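Local atomic coordinates of FERM, RhoGEF and pleckstrin domain protein 2 (Danio rerio, PDB entry 6D21), a protein that probably acts as a guanine nucleotide exchange factor activating the small GTPase RAC1 in semaphorin signalling and actin remodelling, its FERM domain being the part in this chain. Residues D32-I37 with F77-K82; T119-A124 with M161-R166. All blocks are in the same frame, centred on the assembly; numbering follows the deposited sequence.

Contact 1: residues D32-I37 with F77-K82; sequences DVFRRI and FRLSVK
Leu-79 points from the sheet at the helix and splits its two methyls between Phe-34 and Ile-37, in the ubiquitin-like beta-grasp lobe at the start of the FERM domain. Its strand, 76-81, lies in the middle of the five-stranded mixed sheet, and helix 26-36 packs across that sheet. The CB bond of Leu-79 faces the helix, and the fork at CG puts CD1 and CD2 on different partners.

CD1 goes to the aromatic ring. It lies 4.0 Å from CE1 of Phe-34, close to the ring plane, so the methyl meets an edge and the contact is not a CH-pi one over the face. The Phe-34 CB bond does not itself aim at the strand; it is the far part of the ring that closes on the leucine. CD2 does something different: it meets Ile-37 CD1 tip to tip at 3.8 Å. Ile-37, the residue at which the chain leaves helical geometry, can reach that far because its chi1 of 69° places CG1 between the backbone N and the carbonyl carbon while the rest of the chain runs extended to CD1.

Val-33 also faces the sheet but stands slightly farther off, packing on Val-8 and Leu-47. Phe-45, on the neighbouring strand 45-50, touches both Phe-34 and Leu-79 and carries the apolar layer onward. On the solvent side of the helix the chemistry turns ionic: Arg-35 NH2 forms a salt bridge with Asp-32 OD1 at 2.8 Å. The N-H...O angle is 148°. The nitrogen approaches OD1 from above the carboxylate plane, 40° out of it.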
ATOM      1  N   ASP A  32      -5.334  18.800   5.277  1.00 32.06           N
ATOM      2  CA  ASP A  32      -5.172  19.022   6.706  1.00 31.00           C
ATOM      3  C   ASP A  32      -4.296  17.944   7.350  1.00 33.72           C
ATOM      4  O   ASP A  32      -3.504  18.241   8.246  1.00 35.14           O
ATOM      5  CB  ASP A  32      -6.535  19.081   7.403  1.00 32.39           C
ATOM      6  CG  ASP A  32      -7.295  20.357   7.091  1.00 51.77           C
ATOM      7  OD1 ASP A  32      -6.697  21.284   6.491  1.00 48.51           O
ATOM      8  OD2 ASP A  32      -8.489  20.441   7.451  1.00 50.50           O
ATOM      9  N   VAL A  33      -4.433  16.698   6.900  1.00 27.81           N
ATOM     10  CA  VAL A  33      -3.590  15.622   7.420  1.00 26.41           C
ATOM     11  C   VAL A  33      -2.132  15.861   7.012  1.00 25.78           C
ATOM     12  O   VAL A  33      -1.224  15.792   7.853  1.00 30.52           O
ATOM     13  CB  VAL A  33      -4.045  14.210   6.927  1.00 32.34           C
ATOM     14  CG1 VAL A  33      -2.983  13.161   7.236  1.00 27.57           C
ATOM     15  CG2 VAL A  33      -5.402  13.811   7.558  1.00 30.02           C
ATOM     16  N   PHE A  34      -1.906  16.120   5.729  1.00 25.40           N
ATOM     17  CA  PHE A  34      -0.557  16.424   5.231  1.00 29.12           C
ATOM     18  C   PHE A  34       0.072  17.621   5.992  1.00 31.50           C
ATOM     19  O   PHE A  34       1.255  17.596   6.340  1.00 30.51           O
ATOM     20  CB  PHE A  34      -0.582  16.704   3.710  1.00 24.99           C
ATOM     21  CG  PHE A  34      -1.076  15.535   2.875  1.00 28.62           C
ATOM     22  CD1 PHE A  34      -0.935  14.227   3.328  1.00 28.56           C
ATOM     23  CD2 PHE A  34      -1.695  15.748   1.651  1.00 26.18           C
ATOM     24  CE1 PHE A  34      -1.402  13.137   2.566  1.00 23.55           C
ATOM     25  CE2 PHE A  34      -2.157  14.675   0.886  1.00 25.63           C
ATOM     26  CZ  PHE A  34      -2.018  13.370   1.342  1.00 23.23           C
ATOM     27  N   ARG A  35      -0.714  18.654   6.274  1.00 30.12           N
ATOM     28  CA  ARG A  35      -0.195  19.791   7.041  1.00 33.25           C
ATOM     29  C   ARG A  35       0.111  19.422   8.491  1.00 39.41           C
ATOM     30  O   ARG A  35       1.143  19.803   9.036  1.00 36.44           O
ATOM     31  CB  ARG A  35      -1.173  20.958   7.016  1.00 31.93           C
ATOM     32  CG  ARG A  35      -0.705  22.171   7.835  1.00 47.09           C
ATOM     33  CD  ARG A  35      -1.729  23.298   7.795  1.00 51.18           C
ATOM     34  NE  ARG A  35      -2.321  23.375   6.463  1.00 51.93           N
ATOM     35  CZ  ARG A  35      -3.592  23.113   6.187  1.00 55.29           C
ATOM     36  NH1 ARG A  35      -4.022  23.192   4.936  1.00 48.74           N
ATOM     37  NH2 ARG A  35      -4.430  22.779   7.160  1.00 58.01           N
ATOM     38  N   ARG A  36      -0.792  18.680   9.115  1.00 44.58           N
ATOM     39  CA  ARG A  36      -0.622  18.310  10.513  1.00 41.17           C
ATOM     40  C   ARG A  36       0.706  17.566  10.719  1.00 40.35           C
ATOM     41  O   ARG A  36       1.466  17.893  11.630  1.00 37.58           O
ATOM     42  CB  ARG A  36      -1.818  17.469  10.984  1.00 37.29           C
ATOM     43  CG  ARG A  36      -1.784  16.994  12.448  1.00 40.63           C
ATOM     44  CD  ARG A  36      -2.162  18.078  13.431  1.00 38.20           C
ATOM     45  NE  ARG A  36      -3.392  18.782  13.057  1.00 49.89           N
ATOM     46  CZ  ARG A  36      -4.619  18.427  13.434  1.00 52.61           C
ATOM     47  NH1 ARG A  36      -4.811  17.358  14.203  1.00 48.91           N
ATOM     48  NH2 ARG A  36      -5.662  19.142  13.035  1.00 42.97           N
ATOM     49  N   ILE A  37       1.008  16.594   9.861  1.00 31.58           N
ATOM     50  CA  ILE A  37       2.227  15.811  10.030  1.00 30.93           C
ATOM     51  C   ILE A  37       3.377  16.348   9.160  1.00 34.55           C
ATOM     52  O   ILE A  37       4.453  15.761   9.115  1.00 29.19           O
ATOM     53  CB  ILE A  37       1.991  14.315   9.717  1.00 33.01           C
ATOM     54  CG1 ILE A  37       1.724  14.078   8.225  1.00 29.43           C
ATOM     55  CG2 ILE A  37       0.846  13.763  10.585  1.00 26.08           C
ATOM     56  CD1 ILE A  37       1.618  12.579   7.854  1.00 22.01           C
ATOM     57  N   PHE A  77     -10.414   6.498   9.640  1.00 26.83           N
ATOM     58  CA  PHE A  77      -9.618   6.762   8.431  1.00 25.34           C
ATOM     59  C   PHE A  77      -8.178   6.469   8.743  1.00 23.86           C
ATOM     60  O   PHE A  77      -7.761   6.565   9.904  1.00 24.26           O
ATOM     61  CB  PHE A  77      -9.726   8.220   7.965  1.00 28.58           C
ATOM     62  CG  PHE A  77     -11.106   8.637   7.564  1.00 35.18           C
ATOM     63  CD1 PHE A  77     -12.101   8.817   8.519  1.00 38.19           C
ATOM     64  CD2 PHE A  77     -11.404   8.883   6.237  1.00 33.04           C
ATOM     65  CE1 PHE A  77     -13.377   9.209   8.158  1.00 34.15           C
ATOM     66  CE2 PHE A  77     -12.671   9.284   5.870  1.00 30.87           C
ATOM     67  CZ  PHE A  77     -13.661   9.446   6.831  1.00 32.58           C
ATOM     68  N   ARG A  78      -7.398   6.141   7.715  1.00 22.40           N
ATOM     69  CA  ARG A  78      -5.980   5.948   7.932  1.00 21.34           C
ATOM     70  C   ARG A  78      -5.165   6.432   6.724  1.00 23.44           C
ATOM     71  O   ARG A  78      -5.609   6.363   5.569  1.00 22.16           O
ATOM     72  CB  ARG A  78      -5.646   4.486   8.220  1.00 21.03           C
ATOM     73  CG  ARG A  78      -5.722   3.585   7.007  1.00 20.21           C
ATOM     74  CD  ARG A  78      -5.421   2.113   7.390  1.00 23.62           C
ATOM     75  NE  ARG A  78      -5.488   1.272   6.200  1.00 29.14           N
ATOM     76  CZ  ARG A  78      -5.355  -0.046   6.207  1.00 28.15           C
ATOM     77  NH1 ARG A  78      -5.427  -0.715   5.066  1.00 25.90           N
ATOM     78  NH2 ARG A  78      -5.131  -0.683   7.344  1.00 21.22           N
ATOM     79  N   LEU A  79      -3.984   6.944   7.023  1.00 19.81           N
ATOM     80  CA  LEU A  79      -3.021   7.315   5.985  1.00 20.52           C
ATOM     81  C   LEU A  79      -2.447   6.047   5.342  1.00 21.60           C
ATOM     82  O   LEU A  79      -2.103   5.102   6.054  1.00 19.28           O
ATOM     83  CB  LEU A  79      -1.903   8.160   6.594  1.00 19.15           C
ATOM     84  CG  LEU A  79      -0.853   8.693   5.614  1.00 23.87           C
ATOM     85  CD1 LEU A  79      -1.502   9.684   4.629  1.00 19.18           C
ATOM     86  CD2 LEU A  79       0.228   9.334   6.425  1.00 21.30           C
ATOM     87  N   SER A  80      -2.352   6.019   4.008  1.00 17.43           N
ATOM     88  CA  SER A  80      -1.805   4.866   3.298  1.00 16.61           C
ATOM     89  C   SER A  80      -1.035   5.323   2.059  1.00 18.20           C
ATOM     90  O   SER A  80      -1.395   6.342   1.447  1.00 16.84           O
ATOM     91  CB  SER A  80      -2.916   3.891   2.869  1.00 18.86           C
ATOM     92  OG  SER A  80      -3.573   3.330   3.992  1.00 26.06           O
ATOM     93  N   VAL A  81      -0.016   4.557   1.664  1.00 17.32           N
ATOM     94  CA  VAL A  81       0.616   4.786   0.356  1.00 16.96           C
ATOM     95  C   VAL A  81      -0.373   4.384  -0.741  1.00 18.72           C
ATOM     96  O   VAL A  81      -0.931   3.293  -0.700  1.00 18.72           O
ATOM     97  CB  VAL A  81       1.916   3.987   0.180  1.00 15.10           C
ATOM     98  CG1 VAL A  81       2.436   4.121  -1.263  1.00 19.94           C
ATOM     99  CG2 VAL A  81       2.973   4.439   1.214  1.00 15.14           C
ATOM    100  N   LYS A  82      -0.633   5.284  -1.674  1.00 16.28           N
ATOM    101  CA  LYS A  82      -1.496   4.990  -2.823  1.00 16.75           C
ATOM    102  C   LYS A  82      -0.657   4.567  -4.037  1.00 23.64           C
ATOM    103  O   LYS A  82      -1.031   3.668  -4.788  1.00 22.06           O
ATOM    104  CB  LYS A  82      -2.337   6.223  -3.185  1.00 17.65           C
ATOM    105  CG  LYS A  82      -3.742   5.931  -3.698  1.00 38.66           C
ATOM    106  CD  LYS A  82      -3.773   5.542  -5.157  1.00 57.84           C
ATOM    107  CE  LYS A  82      -5.215   5.397  -5.647  1.00 61.83           C
ATOM    108  NZ  LYS A  82      -5.922   4.259  -4.989  1.00 55.93           N
TER

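Contact 2: residues T119-A124 with M161-R166; sequences TAALLA and MELHRR
Leu-163 presses its CD1 methyl onto the backbone of helix 117-132 at Ala-121 and Leu-122. That one methyl makes the closest contacts across the two helices. Leu-163 CD1 sits 3.7 Å from Leu-122 CA. The same Leu-163 CD1 is 3.9 Å from Ala-121 C, so the leucine beds against main chain as much as against side chains. The small Ala-121 lets it in: its CB is 4.1 Å from Leu-163 CD1. Leu-122 CB approaches the same Leu-163 CD1 to 4.0 Å, and the end of the Leu-122 side chain, with CG anti to the backbone N (chi1 174°), leans back toward Leu-163 and also touches Ile-182 of helix 172-183. The CA atoms of Leu-122 and Leu-163 are 6.5 Å apart, a close approach for two helices and one in keeping with a methyl resting directly on backbone.

On its other methyl Leu-163 meets Arg-166, three residues further on: Leu-163 CD2 lies 3.4 Å above the guanidinium plane, over its centre. Further along helix 117-132, Ser-125 also touches Leu-163. Ala-121 also touches Lys-159, Ile-160 and Val-156.

Next to Leu-163, the buried His-164 ties the same helix down with polar bonds, ND1 to Asp-140 OD2 and NE2 to the carbonyl oxygen of Gly-133; two acceptor oxygens would probably favour a ring protonated on both nitrogens. A leucine of one helix set over an alanine of another, with a third helix behind, is ordinary helix-helix packing in the all-helical central lobe of FERM domains, whose fold resembles acyl-CoA-binding protein.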
ATOM      1  N   THR A 119      13.403 -13.629   4.638  1.00 25.68           N
ATOM      2  CA  THR A 119      13.266 -12.234   4.245  1.00 24.34           C
ATOM      3  C   THR A 119      12.401 -11.459   5.237  1.00 27.80           C
ATOM      4  O   THR A 119      12.695 -10.297   5.567  1.00 24.76           O
ATOM      5  CB  THR A 119      12.668 -12.106   2.837  1.00 27.52           C
ATOM      6  OG1 THR A 119      13.562 -12.712   1.900  1.00 31.06           O
ATOM      7  CG2 THR A 119      12.477 -10.620   2.462  1.00 22.10           C
ATOM      8  N   ALA A 120      11.324 -12.089   5.704  1.00 25.09           N
ATOM      9  CA  ALA A 120      10.487 -11.478   6.733  1.00 25.31           C
ATOM     10  C   ALA A 120      11.313 -11.168   7.966  1.00 22.32           C
ATOM     11  O   ALA A 120      11.229 -10.073   8.528  1.00 21.82           O
ATOM     12  CB  ALA A 120       9.317 -12.390   7.109  1.00 21.89           C
ATOM     13  N   ALA A 121      12.104 -12.150   8.385  1.00 23.75           N
ATOM     14  CA  ALA A 121      12.933 -12.001   9.581  1.00 29.41           C
ATOM     15  C   ALA A 121      13.948 -10.858   9.418  1.00 27.50           C
ATOM     16  O   ALA A 121      14.210 -10.101  10.351  1.00 25.01           O
ATOM     17  CB  ALA A 121      13.644 -13.312   9.889  1.00 26.63           C
ATOM     18  N   LEU A 122      14.498 -10.731   8.216  1.00 25.89           N
ATOM     19  CA  LEU A 122      15.485  -9.702   7.925  1.00 24.49           C
ATOM     20  C   LEU A 122      14.852  -8.303   7.947  1.00 23.16           C
ATOM     21  O   LEU A 122      15.391  -7.385   8.562  1.00 25.65           O
ATOM     22  CB  LEU A 122      16.136  -9.970   6.578  1.00 26.94           C
ATOM     23  CG  LEU A 122      17.080  -8.867   6.115  1.00 31.54           C
ATOM     24  CD1 LEU A 122      18.270  -8.764   7.064  1.00 26.52           C
ATOM     25  CD2 LEU A 122      17.517  -9.122   4.668  1.00 25.07           C
ATOM     26  N   LEU A 123      13.698  -8.155   7.302  1.00 21.82           N
ATOM     27  CA  LEU A 123      12.933  -6.912   7.400  1.00 20.72           C
ATOM     28  C   LEU A 123      12.606  -6.588   8.864  1.00 24.15           C
ATOM     29  O   LEU A 123      12.795  -5.460   9.324  1.00 27.63           O
ATOM     30  CB  LEU A 123      11.637  -6.999   6.571  1.00 21.18           C
ATOM     31  CG  LEU A 123      11.799  -6.956   5.051  1.00 26.04           C
ATOM     32  CD1 LEU A 123      10.526  -7.398   4.344  1.00 23.05           C
ATOM     33  CD2 LEU A 123      12.197  -5.526   4.603  1.00 24.85           C
ATOM     34  N   ALA A 124      12.123  -7.577   9.608  1.00 24.70           N
ATOM     35  CA  ALA A 124      11.766  -7.339  11.000  1.00 23.27           C
ATOM     36  C   ALA A 124      12.996  -6.916  11.827  1.00 27.56           C
ATOM     37  O   ALA A 124      12.894  -6.068  12.722  1.00 29.87           O
ATOM     38  CB  ALA A 124      11.114  -8.589  11.603  1.00 23.85           C
ATOM     39  N   MET A 161      16.252 -11.970  16.034  1.00 37.09           N
ATOM     40  CA  MET A 161      17.213 -11.411  16.987  1.00 44.95           C
ATOM     41  C   MET A 161      18.638 -11.674  16.529  1.00 38.51           C
ATOM     42  O   MET A 161      19.501 -10.804  16.624  1.00 38.41           O
ATOM     43  CB  MET A 161      16.978 -11.978  18.393  1.00 55.56           C
ATOM     44  CG  MET A 161      15.740 -11.403  19.087  1.00 46.00           C
ATOM     45  SD  MET A 161      15.419 -12.114  20.715  1.00 50.63           S
ATOM     46  CE  MET A 161      15.039 -13.815  20.292  1.00 44.11           C
ATOM     47  N   GLU A 162      18.872 -12.881  16.031  1.00 37.55           N
ATOM     48  CA  GLU A 162      20.148 -13.251  15.443  1.00 38.99           C
ATOM     49  C   GLU A 162      20.567 -12.232  14.385  1.00 46.92           C
ATOM     50  O   GLU A 162      21.681 -11.708  14.420  1.00 52.03           O
ATOM     51  CB  GLU A 162      20.061 -14.661  14.841  1.00 42.43           C
ATOM     52  CG  GLU A 162      21.352 -15.208  14.275  1.00 64.46           C
ATOM     53  CD  GLU A 162      21.202 -16.629  13.735  1.00 79.61           C
ATOM     54  OE1 GLU A 162      20.069 -17.167  13.732  1.00 77.40           O
ATOM     55  OE2 GLU A 162      22.226 -17.210  13.317  1.00 90.05           O
ATOM     56  N   LEU A 163      19.666 -11.934  13.455  1.00 40.22           N
ATOM     57  CA  LEU A 163      19.959 -10.967  12.407  1.00 42.03           C
ATOM     58  C   LEU A 163      20.138  -9.544  12.959  1.00 40.15           C
ATOM     59  O   LEU A 163      20.930  -8.762  12.431  1.00 35.03           O
ATOM     60  CB  LEU A 163      18.855 -10.984  11.352  1.00 39.41           C
ATOM     61  CG  LEU A 163      18.770 -12.262  10.522  1.00 32.52           C
ATOM     62  CD1 LEU A 163      17.563 -12.217   9.590  1.00 29.19           C
ATOM     63  CD2 LEU A 163      20.057 -12.453   9.733  1.00 34.03           C
ATOM     64  N   HIS A 164      19.402  -9.213  14.014  1.00 34.33           N
ATOM     65  CA  HIS A 164      19.494  -7.890  14.629  1.00 34.36           C
ATOM     66  C   HIS A 164      20.896  -7.637  15.229  1.00 39.69           C
ATOM     67  O   HIS A 164      21.307  -6.496  15.395  1.00 42.28           O
ATOM     68  CB  HIS A 164      18.411  -7.735  15.698  1.00 34.07           C
ATOM     69  CG  HIS A 164      18.394  -6.396  16.368  1.00 41.66           C
ATOM     70  ND1 HIS A 164      17.850  -6.201  17.619  1.00 44.26           N
ATOM     71  CD2 HIS A 164      18.850  -5.186  15.964  1.00 42.57           C
ATOM     72  CE1 HIS A 164      17.966  -4.928  17.956  1.00 46.33           C
ATOM     73  NE2 HIS A 164      18.572  -4.291  16.968  1.00 46.04           N
ATOM     74  N   ARG A 165      21.631  -8.703  15.534  1.00 43.40           N
ATOM     75  CA  ARG A 165      23.005  -8.575  16.048  1.00 45.75           C
ATOM     76  C   ARG A 165      23.946  -7.944  15.018  1.00 52.16           C
ATOM     77  O   ARG A 165      24.992  -7.403  15.375  1.00 64.53           O
ATOM     78  CB  ARG A 165      23.561  -9.945  16.481  1.00 41.67           C
ATOM     79  CG  ARG A 165      22.881 -10.539  17.716  1.00 56.79           C
ATOM     80  CD  ARG A 165      23.529 -11.848  18.151  1.00 55.34           C
ATOM     81  NE  ARG A 165      24.054 -11.771  19.514  1.00 79.21           N
ATOM     82  CZ  ARG A 165      25.346 -11.837  19.832  1.00 81.08           C
ATOM     83  NH1 ARG A 165      26.262 -11.980  18.881  1.00 77.32           N
ATOM     84  NH2 ARG A 165      25.725 -11.753  21.102  1.00 84.32           N
ATOM     85  N   ARG A 166      23.582  -8.024  13.741  1.00 44.93           N
ATOM     86  CA  ARG A 166      24.406  -7.478  12.670  1.00 46.55           C
ATOM     87  C   ARG A 166      24.299  -5.962  12.527  1.00 42.47           C
ATOM     88  O   ARG A 166      25.174  -5.336  11.944  1.00 46.23           O
ATOM     89  CB  ARG A 166      24.031  -8.107  11.330  1.00 48.00           C
ATOM     90  CG  ARG A 166      24.043  -9.621  11.281  1.00 59.93           C
ATOM     91  CD  ARG A 166      23.568 -10.065   9.906  1.00 65.90           C
ATOM     92  NE  ARG A 166      23.662 -11.506   9.699  1.00 79.31           N
ATOM     93  CZ  ARG A 166      23.288 -12.119   8.578  1.00 88.00           C
ATOM     94  NH1 ARG A 166      22.795 -11.413   7.566  1.00 89.78           N
ATOM     95  NH2 ARG A 166      23.403 -13.437   8.467  1.00 88.84           N
TER

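In the fold
The two contacts sit in separate lobes of one FERM domain, share no helix or strand, and do not touch: their centres are 29 Å apart and their nearest atoms about 14 Å. Contact 1 joins a helix to a sheet in the ubiquitin-like lobe, contact 2 a helix to a helix in the central lobe. Both are apolar and turn on one buried leucine. Leu-79 divides two methyls between side chains at a partly buried place, whereas Leu-163 puts a single methyl on backbone and two CB atoms at a more buried one. Charge borders each: an ion pair on the outer side of the helix in contact 1, a guanidinium flat against one leucine methyl in contact 2.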